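Local coordinates for protein YHR177W (Saccharomyces cerevisiae, PDB 4M8B) that probably acts as a fungal transcription factor, binding DNA through the WOPR domain that makes up this piece of the longer protein, at residues Val47-Ile52 against Tyr145-Asp150; Val54-Lys59 against Lys136-His141; Phe123-Asn128 against Leu175-Lys180. One frame throughout, in Å; residues are numbered along the deposited sequence.

Contact 1: Val47-Ile52 against Tyr145-Asp150; sequences VNPGNI and YYTEKD
Val-47 lies over one face of the Tyr-145 ring, and just beyond it the chain folds through a type II beta turn, Asn-48 to Asn-51, into the strand that pairs antiparallel with 137-147 in the WOPR domain sheet.

The backbone bonds define how the two segments join. Gly-50 N donates to Tyr-145 O at 2.8 Å, while Tyr-145 N donates to Asn-51 O at 2.9 Å. Two successive residues thus face a single one across the sheet, which is the pattern of a G1 beta bulge. The evidence includes the torsions of Gly-50, phi 94° and psi -16°, at which a CB would collide with the carbonyl O of Pro-49. Inside the turn, Asn-51 N closes back on Asn-48 O at 3.1 Å.

The aromatic contact is a CH-pi one. Val-47 CA stands 4.1 Å from the centroid of the Tyr-145 ring and 10° off its normal, so it sits almost over the centre. The two side chains cross at about a right angle, Val-47 CG2 meeting the ring at CE1 and CD1. Tyr-145 turns its CG away from its own carbonyl carbon, which carries the ring back under Val-47; Asn-51 O lies by the ring edge, near its plane. The phenol oxygen is hydrogen-bonded to Asp-67 OD2 and Trp-65 NE1, which fixes the far end of the ring. Asn-51 ND2 likewise finds its partner elsewhere, in Leu-46 O.

The remaining contacts are looser. Pro-49 runs alongside the strand, its CA 4.2 Å from Tyr-146 CA. Pro-49 CB comes to 4.1 Å from OD2 of the poorly ordered Asp-150 at the helix start, and Pro-49 CG to 4.4 Å from Thr-147 CG2.

Contact 2: Val54-Lys59 against Lys136-His141; sequences VFNEEK and KLETFH. With EDO (1,2-ethanediol), chain D.
His-141 NE2 donates to Glu-57 OE2 at 2.8 Å, with the oxygen only 2° out of the imidazole plane and receiving the bond on its anti lone pair. Glu-57 reaches the ring because its chain runs extended, CG opposite the backbone N (chi1 170°). At the other ring nitrogen, ND1 donates to O2 of an ethanediol, probably from the crystallisation liquor. Phe-55 lies over one face of the imidazole, CE2 toward its rim; the planes are 13° apart, but the rings are slid so far that they barely overlap, and His-141 CB sits over the Phe-55 face, 3.4 Å from its centroid.

Beneath these side chains, two strands of the WOPR domain sheet run antiparallel. Phe-55 and His-141 form a hydrogen-bonded pair, Asn-56 and Phe-140 a non-hydrogen-bonded one. Asn-56 is also the N-cap of helix 57-60, its OD1 accepting a weak bond from Glu-58 N. The ladder nevertheless carries on into the helix, since Glu-57 N donates to Thr-139 O at 2.8 Å. One step further a carboxylate stands in for backbone: Glu-58 OE2 accepts from Thr-139 N at 3.0 Å. Asn-56 ND2 donates to Glu-138 OE1 at 2.9 Å, arriving from above the carboxylate plane.

Contact 3: Phe123-Asn128 against Leu175-Lys180; sequences FSLKFN and LDALQK. With EDO (1,2-ethanediol), chain D; nucleotides of chain A.
Leu-178 CD2 meets two side chains of the facing strand, Phe-123 and Leu-125, where helix 172-179 packs on one face of the antiparallel WOPR domain sheet. The axes of the short segments 123-128 and 175-179 approach to 8.7 Å, their directions 133° apart; five residues touch, all of them buried and all apolar.

The close part is the alternating row Phe-123, Leu-125 and Phe-127. Alternation along the strand puts all three on one face; CG opposite the backbone N (chi1 -177° in Phe-123, 173° in Leu-125) extends the first two toward the helix, and Phe-127 reaches it with the end of its ring. Leu-178 CD2 lies 3.5 Å from Phe-123 CZ, approaching the ring obliquely, and 3.7 Å from Leu-125 CD1; the two leucine side chains cross at about a right angle. Helix 16-28 shares this core, with Leu-19 on Phe-123, Phe-23 on Leu-125, Ala-20 on Leu-178, and the Phe-27 ring against that of Phe-127.

The other side of the strand is of a different kind. Ser-124 and Lys-126 make no contact with helix 175-179, and Lys-126 leads its chain away to a weak bond with Thr-139 OG1. Ser-124 looks onto the nucleic acid: its OG is 3.5 Å from OP2 of nucleotide DG11 of chain A, near the phosphate without a hydrogen bond being assigned. An ethanediol beside it donates weakly from O1 to Phe-123 O at 2.9 Å. One strand therefore has a hydrophobic face under the helix and a polar face near the DNA backbone.

Toward the strand end, Leu-174 and Lys-173 of the same helix continue the packing on Phe-127. Within 175-180 this ring meets the methyl of Ala-177, which also lies against Leu-125 CD1: Ala-177 CB touches the Phe-127 ring at its edge, in plane, 3.7 Å from CD1.

Overall arrangement
From the N terminus, the chain first lays down 47-52 and 54-59, successive parts of one strand region with the turn before and the short helix after. Segment 123-128 follows on strand 113-128, separated in the sheet from 51-56 by strand 137-147. The chain then returns through 136-141, closing contact 2, and 145-150, closing contact 1, so contact 2's loop lies wholly within that of contact 1. Contact 3 closes last, at 175-180, and its loop crosses both others. Contacts 1 and 2 join the same two strands, their centres 23 Å apart. Contacts 2 and 3 are neighbours, 11 Å between centres, linked by probable backbone bonds between strands 113-128 and 137-147; contact 3 adds the C-terminal helix to that sheet.

Contact 1: Val47-Ile52 against Tyr145-Asp150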
loop_
_atom_site.group_PDB
_atom_site.type_symbol
_atom_site.label_atom_id
_atom_site.label_comp_id
_atom_site.label_asym_id
_atom_site.label_seq_id
_atom_site.Cartn_x
_atom_site.Cartn_y
_atom_site.Cartn_z
ATOM N N VAL C 47 0.472 6.760 8.673
ATOM C CA VAL C 47 1.624 6.499 7.942
ATOM C C VAL C 47 2.540 5.571 8.664
ATOM O O VAL C 47 3.637 5.456 8.309
ATOM C CB VAL C 47 2.206 7.847 7.568
ATOM C CG1 VAL C 47 3.476 8.221 8.262
ATOM C CG2 VAL C 47 2.316 7.960 6.101
ATOM N N ASN C 48 2.080 4.984 9.732
ATOM C CA ASN C 48 2.866 4.076 10.503
ATOM C C ASN C 48 3.199 2.824 9.793
ATOM O O ASN C 48 2.410 2.291 9.127
ATOM C CB ASN C 48 2.119 3.706 11.722
ATOM C CG ASN C 48 1.985 4.830 12.669
ATOM O OD1 ASN C 48 2.745 5.725 12.655
ATOM N ND2 ASN C 48 1.023 4.767 13.504
ATOM N N PRO C 49 4.497 2.354 9.999
ATOM C CA PRO C 49 4.816 1.097 9.336
ATOM C C PRO C 49 4.005 -0.095 9.712
ATOM O O PRO C 49 3.728 -0.252 10.822
ATOM C CB PRO C 49 6.190 0.840 9.832
ATOM C CG PRO C 49 6.777 2.121 9.716
ATOM C CD PRO C 49 5.846 2.827 10.566
ATOM N N GLY C 50 3.669 -0.942 8.776
ATOM C CA GLY C 50 2.795 -2.069 9.039
ATOM C C GLY C 50 1.339 -1.764 8.737
ATOM O O GLY C 50 0.515 -2.673 8.630
ATOM N N ASN C 51 1.016 -0.482 8.607
ATOM C CA ASN C 51 -0.347 -0.074 8.288
ATOM C C ASN C 51 -0.733 -0.416 6.853
ATOM O O ASN C 51 -0.015 -0.088 5.907
ATOM C CB ASN C 51 -0.535 1.424 8.538
ATOM C CG ASN C 51 -0.762 1.747 10.001
ATOM O OD1 ASN C 51 -0.568 0.903 10.873
ATOM N ND2 ASN C 51 -1.181 2.976 10.275
ATOM N N ILE C 52 -1.871 -1.083 6.697
ATOM C CA ILE C 52 -2.400 -1.382 5.376
ATOM C C ILE C 52 -3.814 -0.835 5.267
ATOM O O ILE C 52 -4.619 -0.991 6.187
ATOM C CB ILE C 52 -2.417 -2.893 5.108
ATOM C CG1 ILE C 52 -0.989 -3.440 5.091
ATOM C CG2 ILE C 52 -3.114 -3.193 3.794
ATOM C CD1 ILE C 52 -0.911 -4.944 4.935
ATOM N N TYR C 145 2.130 0.867 4.145
ATOM C CA TYR C 145 3.288 1.618 4.603
ATOM C C TYR C 145 4.278 0.702 5.305
ATOM O O TYR C 145 3.892 -0.216 6.032
ATOM C CB TYR C 145 2.868 2.747 5.544
ATOM C CG TYR C 145 1.990 3.787 4.896
ATOM C CD1 TYR C 145 2.539 4.903 4.284
ATOM C CD2 TYR C 145 0.612 3.653 4.896
ATOM C CE1 TYR C 145 1.737 5.859 3.694
ATOM C CE2 TYR C 145 -0.196 4.604 4.308
ATOM C CZ TYR C 145 0.370 5.703 3.709
ATOM O OH TYR C 145 -0.438 6.648 3.120
ATOM N N TYR C 146 5.558 0.963 5.085
ATOM C CA TYR C 146 6.615 0.180 5.704
ATOM C C TYR C 146 7.921 0.952 5.631
ATOM O O TYR C 146 7.953 2.084 5.148
ATOM C CB TYR C 146 6.747 -1.183 5.022
ATOM C CG TYR C 146 7.084 -1.108 3.552
ATOM C CD1 TYR C 146 6.121 -0.757 2.618
ATOM C CD2 TYR C 146 8.362 -1.400 3.097
ATOM C CE1 TYR C 146 6.423 -0.688 1.274
ATOM C CE2 TYR C 146 8.672 -1.336 1.754
ATOM C CZ TYR C 146 7.699 -0.981 0.848
ATOM O OH TYR C 146 8.002 -0.916 -0.490
ATOM N N THR C 147 8.998 0.348 6.115
ATOM C CA THR C 147 10.290 1.020 6.116
ATOM C C THR C 147 11.411 0.064 5.737
ATOM O O THR C 147 11.310 -1.140 5.970
ATOM C CB THR C 147 10.591 1.652 7.486
ATOM O OG1 THR C 147 11.828 2.371 7.424
ATOM C CG2 THR C 147 10.686 0.578 8.554
ATOM N N GLU C 148 12.466 0.613 5.138
ATOM C CA GLU C 148 13.639 -0.161 4.748
ATOM C C GLU C 148 14.144 -0.981 5.930
ATOM O O GLU C 148 14.474 -2.157 5.789
ATOM C CB GLU C 148 14.740 0.778 4.243
ATOM C CG GLU C 148 14.270 1.773 3.181
ATOM C CD GLU C 148 15.309 2.838 2.860
ATOM O OE1 GLU C 148 15.030 3.704 2.002
ATOM O OE2 GLU C 148 16.401 2.813 3.466
ATOM N N LYS C 149 14.178 -0.342 7.094
ATOM C CA LYS C 149 14.610 -0.968 8.338
ATOM C C LYS C 149 13.836 -2.253 8.627
ATOM O O LYS C 149 14.413 -3.252 9.054
ATOM C CB LYS C 149 14.432 0.023 9.492
ATOM C CG LYS C 149 15.155 -0.340 10.775
ATOM C CD LYS C 149 14.995 0.774 11.799
ATOM C CE LYS C 149 15.875 0.561 13.017
ATOM N NZ LYS C 149 15.747 1.693 13.978
ATOM N N ASP C 150 12.528 -2.220 8.384
ATOM C CA ASP C 150 11.667 -3.372 8.638
ATOM C C ASP C 150 11.877 -4.493 7.620
ATOM O O ASP C 150 11.408 -5.615 7.816
ATOM C CB ASP C 150 10.193 -2.949 8.666
ATOM C CG ASP C 150 9.813 -2.234 9.951
ATOM O OD1 ASP C 150 10.679 -1.555 10.542
ATOM O OD2 ASP C 150 8.646 -2.354 10.376
#

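Contact 2: Val54-Lys59 against Lys136-His141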
loop_
_atom_site.group_PDB
_atom_site.type_symbol
_atom_site.label_atom_id
_atom_site.label_comp_id
_atom_site.label_asym_id
_atom_site.label_seq_id
_atom_site.Cartn_x
_atom_site.Cartn_y
_atom_site.Cartn_z
ATOM N N VAL C 54 -7.333 -0.461 2.689
ATOM C CA VAL C 54 -8.075 -0.829 1.495
ATOM C C VAL C 54 -9.357 -0.020 1.458
ATOM O O VAL C 54 -10.038 0.122 2.475
ATOM C CB VAL C 54 -8.418 -2.329 1.475
ATOM C CG1 VAL C 54 -9.312 -2.653 0.284
ATOM C CG2 VAL C 54 -7.147 -3.160 1.433
ATOM N N PHE C 55 -9.677 0.527 0.292
ATOM C CA PHE C 55 -10.936 1.242 0.125
ATOM C C PHE C 55 -11.561 1.006 -1.242
ATOM O O PHE C 55 -10.862 0.866 -2.245
ATOM C CB PHE C 55 -10.779 2.748 0.401
ATOM C CG PHE C 55 -9.757 3.435 -0.468
ATOM C CD1 PHE C 55 -8.425 3.489 -0.086
ATOM C CD2 PHE C 55 -10.131 4.050 -1.653
ATOM C CE1 PHE C 55 -7.481 4.130 -0.875
ATOM C CE2 PHE C 55 -9.192 4.694 -2.448
ATOM C CZ PHE C 55 -7.866 4.734 -2.057
ATOM N N ASN C 56 -12.887 0.944 -1.259
ATOM C CA ASN C 56 -13.642 0.867 -2.498
ATOM C C ASN C 56 -13.763 2.270 -3.084
ATOM O O ASN C 56 -14.236 3.186 -2.412
ATOM C CB ASN C 56 -15.030 0.289 -2.224
ATOM C CG ASN C 56 -15.772 -0.081 -3.487
ATOM O OD1 ASN C 56 -15.694 0.616 -4.499
ATOM N ND2 ASN C 56 -16.502 -1.188 -3.435
ATOM N N GLU C 57 -13.324 2.439 -4.327
ATOM C CA GLU C 57 -13.344 3.749 -4.974
ATOM C C GLU C 57 -14.758 4.316 -5.089
ATOM O O GLU C 57 -14.999 5.475 -4.756
ATOM C CB GLU C 57 -12.681 3.677 -6.353
ATOM C CG GLU C 57 -12.860 4.922 -7.203
ATOM C CD GLU C 57 -11.998 4.903 -8.453
ATOM O OE1 GLU C 57 -12.421 5.480 -9.478
ATOM O OE2 GLU C 57 -10.894 4.320 -8.409
ATOM N N GLU C 58 -15.690 3.487 -5.546
ATOM C CA GLU C 58 -17.072 3.912 -5.742
ATOM C C GLU C 58 -17.796 4.216 -4.430
ATOM O O GLU C 58 -18.449 5.250 -4.302
ATOM C CB GLU C 58 -17.855 2.863 -6.542
ATOM C CG GLU C 58 -17.457 2.753 -8.015
ATOM C CD GLU C 58 -16.134 2.031 -8.230
ATOM O OE1 GLU C 58 -15.502 2.253 -9.287
ATOM O OE2 GLU C 58 -15.730 1.239 -7.351
ATOM N N LYS C 59 -17.675 3.317 -3.458
ATOM C CA LYS C 59 -18.410 3.439 -2.201
ATOM C C LYS C 59 -17.851 4.496 -1.248
ATOM O O LYS C 59 -18.528 4.899 -0.305
ATOM C CB LYS C 59 -18.478 2.089 -1.479
ATOM C CG LYS C 59 -19.276 1.017 -2.209
ATOM C CD LYS C 59 -19.469 -0.214 -1.331
ATOM C CE LYS C 59 -20.348 -1.253 -2.010
ATOM N NZ LYS C 59 -20.620 -2.422 -1.126
ATOM N N LYS C 136 -20.369 -4.808 -14.331
ATOM C CA LYS C 136 -19.984 -3.584 -13.668
ATOM C C LYS C 136 -18.859 -3.941 -12.675
ATOM O O LYS C 136 -18.968 -4.886 -11.911
ATOM C CB LYS C 136 -21.209 -2.946 -12.994
ATOM C CG LYS C 136 -21.062 -2.544 -11.527
ATOM C CD LYS C 136 -22.155 -1.589 -11.052
ATOM C CE LYS C 136 -21.666 -0.141 -10.979
ATOM N NZ LYS C 136 -22.502 0.794 -10.167
ATOM N N LEU C 137 -17.800 -3.144 -12.672
ATOM C CA LEU C 137 -16.590 -3.443 -11.949
ATOM C C LEU C 137 -16.315 -2.429 -10.900
ATOM O O LEU C 137 -16.378 -1.270 -11.173
ATOM C CB LEU C 137 -15.453 -3.426 -12.925
ATOM C CG LEU C 137 -14.838 -4.759 -13.228
ATOM C CD1 LEU C 137 -15.871 -5.849 -13.300
ATOM C CD2 LEU C 137 -14.093 -4.656 -14.523
ATOM N N GLU C 138 -16.008 -2.874 -9.700
ATOM C CA GLU C 138 -15.672 -1.972 -8.644
ATOM C C GLU C 138 -14.186 -1.922 -8.550
ATOM O O GLU C 138 -13.534 -2.804 -8.997
ATOM C CB GLU C 138 -16.345 -2.373 -7.349
ATOM C CG GLU C 138 -17.807 -1.986 -7.344
ATOM C CD GLU C 138 -18.575 -2.434 -6.136
ATOM O OE1 GLU C 138 -17.979 -2.896 -5.174
ATOM O OE2 GLU C 138 -19.794 -2.328 -6.134
ATOM N N THR C 139 -13.661 -0.826 -8.054
ATOM C CA THR C 139 -12.218 -0.652 -7.955
ATOM C C THR C 139 -11.751 -0.612 -6.502
ATOM O O THR C 139 -12.199 0.226 -5.718
ATOM C CB THR C 139 -11.764 0.627 -8.677
ATOM O OG1 THR C 139 -12.181 0.574 -10.046
ATOM C CG2 THR C 139 -10.251 0.769 -8.617
ATOM N N PHE C 140 -10.851 -1.524 -6.147
ATOM C CA PHE C 140 -10.318 -1.577 -4.791
ATOM C C PHE C 140 -8.882 -1.077 -4.749
ATOM O O PHE C 140 -8.026 -1.541 -5.501
ATOM C CB PHE C 140 -10.412 -2.998 -4.231
ATOM C CG PHE C 140 -11.822 -3.497 -4.098
ATOM C CD1 PHE C 140 -12.428 -4.191 -5.134
ATOM C CD2 PHE C 140 -12.551 -3.259 -2.944
ATOM C CE1 PHE C 140 -13.732 -4.645 -5.018
ATOM C CE2 PHE C 140 -13.856 -3.711 -2.823
ATOM C CZ PHE C 140 -14.446 -4.404 -3.862
ATOM N N HIS C 141 -8.632 -0.117 -3.868
ATOM C CA HIS C 141 -7.305 0.457 -3.720
ATOM C C HIS C 141 -6.632 -0.129 -2.495
ATOM O O HIS C 141 -7.269 -0.314 -1.459
ATOM C CB HIS C 141 -7.396 1.973 -3.569
ATOM C CG HIS C 141 -8.024 2.660 -4.734
ATOM N ND1 HIS C 141 -7.356 3.600 -5.500
ATOM C CD2 HIS C 141 -9.263 2.562 -5.276
ATOM C CE1 HIS C 141 -8.150 4.039 -6.451
ATOM N NE2 HIS C 141 -9.319 3.424 -6.338
HETATM C C1 EDO D . -3.898 2.373 -5.541
HETATM O O1 EDO D . -5.024 1.567 -5.911
HETATM C C2 EDO D . -4.256 3.837 -5.753
HETATM O O2 EDO D . -5.037 4.304 -4.646
#

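Contact 3: Phe123-Asn128 against Leu175-Lys180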
loop_
_atom_site.group_PDB
_atom_site.type_symbol
_atom_site.label_atom_id
_atom_site.label_comp_id
_atom_site.label_asym_id
_atom_site.label_seq_id
_atom_site.Cartn_x
_atom_site.Cartn_y
_atom_site.Cartn_z
ATOM N N PHE C 123 -1.582 -0.734 -4.858
ATOM C CA PHE C 123 -2.096 -1.715 -5.798
ATOM C C PHE C 123 -3.576 -1.450 -6.027
ATOM O O PHE C 123 -4.312 -1.152 -5.086
ATOM C CB PHE C 123 -1.893 -3.130 -5.250
ATOM C CG PHE C 123 -2.337 -4.216 -6.188
ATOM C CD1 PHE C 123 -3.667 -4.608 -6.240
ATOM C CD2 PHE C 123 -1.425 -4.851 -7.014
ATOM C CE1 PHE C 123 -4.078 -5.607 -7.104
ATOM C CE2 PHE C 123 -1.829 -5.853 -7.881
ATOM C CZ PHE C 123 -3.158 -6.232 -7.926
ATOM N N SER C 124 -4.012 -1.546 -7.278
ATOM C CA SER C 124 -5.422 -1.368 -7.604
ATOM C C SER C 124 -5.982 -2.622 -8.259
ATOM O O SER C 124 -5.355 -3.209 -9.140
ATOM C CB SER C 124 -5.633 -0.150 -8.506
ATOM O OG SER C 124 -4.898 -0.272 -9.710
ATOM N N LEU C 125 -7.167 -3.028 -7.817
ATOM C CA LEU C 125 -7.815 -4.219 -8.344
ATOM C C LEU C 125 -9.238 -3.908 -8.780
ATOM O O LEU C 125 -10.056 -3.453 -7.979
ATOM C CB LEU C 125 -7.837 -5.323 -7.286
ATOM C CG LEU C 125 -8.644 -6.575 -7.639
ATOM C CD1 LEU C 125 -7.923 -7.394 -8.695
ATOM C CD2 LEU C 125 -8.918 -7.412 -6.399
ATOM N N LYS C 126 -9.525 -4.146 -10.054
ATOM C CA LYS C 126 -10.881 -4.025 -10.567
ATOM C C LYS C 126 -11.504 -5.413 -10.561
ATOM O O LYS C 126 -10.975 -6.338 -11.174
ATOM C CB LYS C 126 -10.866 -3.435 -11.975
ATOM C CG LYS C 126 -10.237 -2.053 -12.037
ATOM C CD LYS C 126 -10.016 -1.588 -13.465
ATOM C CE LYS C 126 -9.379 -0.208 -13.491
ATOM N NZ LYS C 126 -10.200 0.785 -12.744
ATOM N N PHE C 127 -12.623 -5.557 -9.862
ATOM C CA PHE C 127 -13.168 -6.876 -9.574
ATOM C C PHE C 127 -14.692 -6.842 -9.490
ATOM O O PHE C 127 -15.265 -5.977 -8.827
ATOM C CB PHE C 127 -12.565 -7.378 -8.260
ATOM C CG PHE C 127 -12.882 -8.808 -7.943
ATOM C CD1 PHE C 127 -12.157 -9.838 -8.520
ATOM C CD2 PHE C 127 -13.885 -9.123 -7.043
ATOM C CE1 PHE C 127 -12.443 -11.157 -8.218
ATOM C CE2 PHE C 127 -14.174 -10.438 -6.736
ATOM C CZ PHE C 127 -13.452 -11.457 -7.323
ATOM N N ASN C 128 -15.342 -7.784 -10.170
ATOM C CA ASN C 128 -16.801 -7.867 -10.174
ATOM C C ASN C 128 -17.384 -8.132 -8.788
ATOM O O ASN C 128 -16.960 -9.053 -8.090
ATOM C CB ASN C 128 -17.276 -8.941 -11.155
ATOM C CG ASN C 128 -18.738 -9.297 -10.963
ATOM O OD1 ASN C 128 -19.067 -10.271 -10.285
ATOM N ND2 ASN C 128 -19.623 -8.507 -11.558
ATOM N N LEU C 175 -7.905 -14.732 -7.708
ATOM C CA LEU C 175 -6.581 -15.106 -8.190
ATOM C C LEU C 175 -6.417 -14.816 -9.684
ATOM O O LEU C 175 -5.369 -14.338 -10.120
ATOM C CB LEU C 175 -6.292 -16.580 -7.885
ATOM C CG LEU C 175 -5.907 -16.891 -6.435
ATOM C CD1 LEU C 175 -5.732 -18.386 -6.209
ATOM C CD2 LEU C 175 -4.639 -16.147 -6.064
ATOM N N ASP C 176 -7.460 -15.096 -10.461
ATOM C CA ASP C 176 -7.430 -14.837 -11.897
ATOM C C ASP C 176 -7.367 -13.339 -12.174
ATOM O O ASP C 176 -6.559 -12.881 -12.983
ATOM C CB ASP C 176 -8.649 -15.456 -12.588
ATOM C CG ASP C 176 -8.613 -16.974 -12.592
ATOM O OD1 ASP C 176 -7.501 -17.543 -12.575
ATOM O OD2 ASP C 176 -9.697 -17.595 -12.616
ATOM N N ALA C 177 -8.222 -12.584 -11.490
ATOM C CA ALA C 177 -8.249 -11.131 -11.620
ATOM C C ALA C 177 -6.897 -10.505 -11.278
ATOM O O ALA C 177 -6.463 -9.547 -11.918
ATOM C CB ALA C 177 -9.343 -10.546 -10.742
ATOM N N LEU C 178 -6.234 -11.059 -10.267
ATOM C CA LEU C 178 -4.952 -10.533 -9.808
ATOM C C LEU C 178 -3.820 -10.763 -10.804
ATOM O O LEU C 178 -2.915 -9.938 -10.925
ATOM C CB LEU C 178 -4.586 -11.127 -8.446
ATOM C CG LEU C 178 -5.371 -10.568 -7.261
ATOM C CD1 LEU C 178 -5.036 -11.318 -5.981
ATOM C CD2 LEU C 178 -5.078 -9.086 -7.106
ATOM N N GLN C 179 -3.865 -11.882 -11.517
ATOM C CA GLN C 179 -2.813 -12.195 -12.476
ATOM C C GLN C 179 -2.998 -11.416 -13.782
ATOM O O GLN C 179 -2.032 -11.168 -14.506
ATOM C CB GLN C 179 -2.732 -13.706 -12.723
ATOM C CG GLN C 179 -3.905 -14.288 -13.493
ATOM C CD GLN C 179 -3.631 -14.390 -14.982
ATOM O OE1 GLN C 179 -2.481 -14.314 -15.419
ATOM N NE2 GLN C 179 -4.688 -14.564 -15.768
ATOM N N LYS C 180 -4.237 -11.021 -14.066
ATOM C CA LYS C 180 -4.545 -10.235 -15.261
ATOM C C LYS C 180 -4.022 -8.804 -15.158
ATOM O O LYS C 180 -3.971 -8.083 -16.154
ATOM C CB LYS C 180 -6.058 -10.195 -15.515
ATOM C CG LYS C 180 -6.669 -11.506 -15.982
ATOM C CD LYS C 180 -8.074 -11.285 -16.533
ATOM C CE LYS C 180 -9.023 -10.737 -15.474
ATOM N NZ LYS C 180 -9.380 -11.757 -14.446
HETATM C C1 EDO D . -3.898 2.373 -5.541
HETATM O O1 EDO D . -5.024 1.567 -5.911
HETATM C C2 EDO D . -4.256 3.837 -5.753
HETATM O O2 EDO D . -5.037 4.304 -4.646
ATOM P P DG A 11 -3.142 3.242 -10.281
ATOM O OP1 DG A 11 -4.146 2.817 -11.278
ATOM O OP2 DG A 11 -3.244 2.724 -8.899
ATOM O "O5'" DG A 11 -1.690 2.886 -10.845
ATOM C "C5'" DG A 11 -1.485 2.512 -12.212
ATOM C "C4'" DG A 11 -1.485 3.704 -13.159
ATOM O "O4'" DG A 11 -0.731 4.798 -12.595
ATOM C "C3'" DG A 11 -0.804 3.470 -14.500
ATOM O "O3'" DG A 11 -1.720 2.897 -15.423
ATOM C "C2'" DG A 11 -0.333 4.864 -14.920
ATOM C "C1'" DG A 11 -0.298 5.663 -13.624
ATOM N N9 DG A 11 1.003 6.223 -13.246
ATOM C C8 DG A 11 1.726 5.947 -12.110
ATOM N N7 DG A 11 2.849 6.613 -12.028
ATOM C C5 DG A 11 2.871 7.387 -13.180
ATOM C C6 DG A 11 3.838 8.311 -13.639
ATOM O O6 DG A 11 4.907 8.647 -13.104
ATOM N N1 DG A 11 3.467 8.876 -14.857
ATOM C C2 DG A 11 2.310 8.583 -15.543
ATOM N N2 DG A 11 2.124 9.230 -16.705
ATOM N N3 DG A 11 1.397 7.719 -15.121
ATOM C C4 DG A 11 1.742 7.159 -13.938
#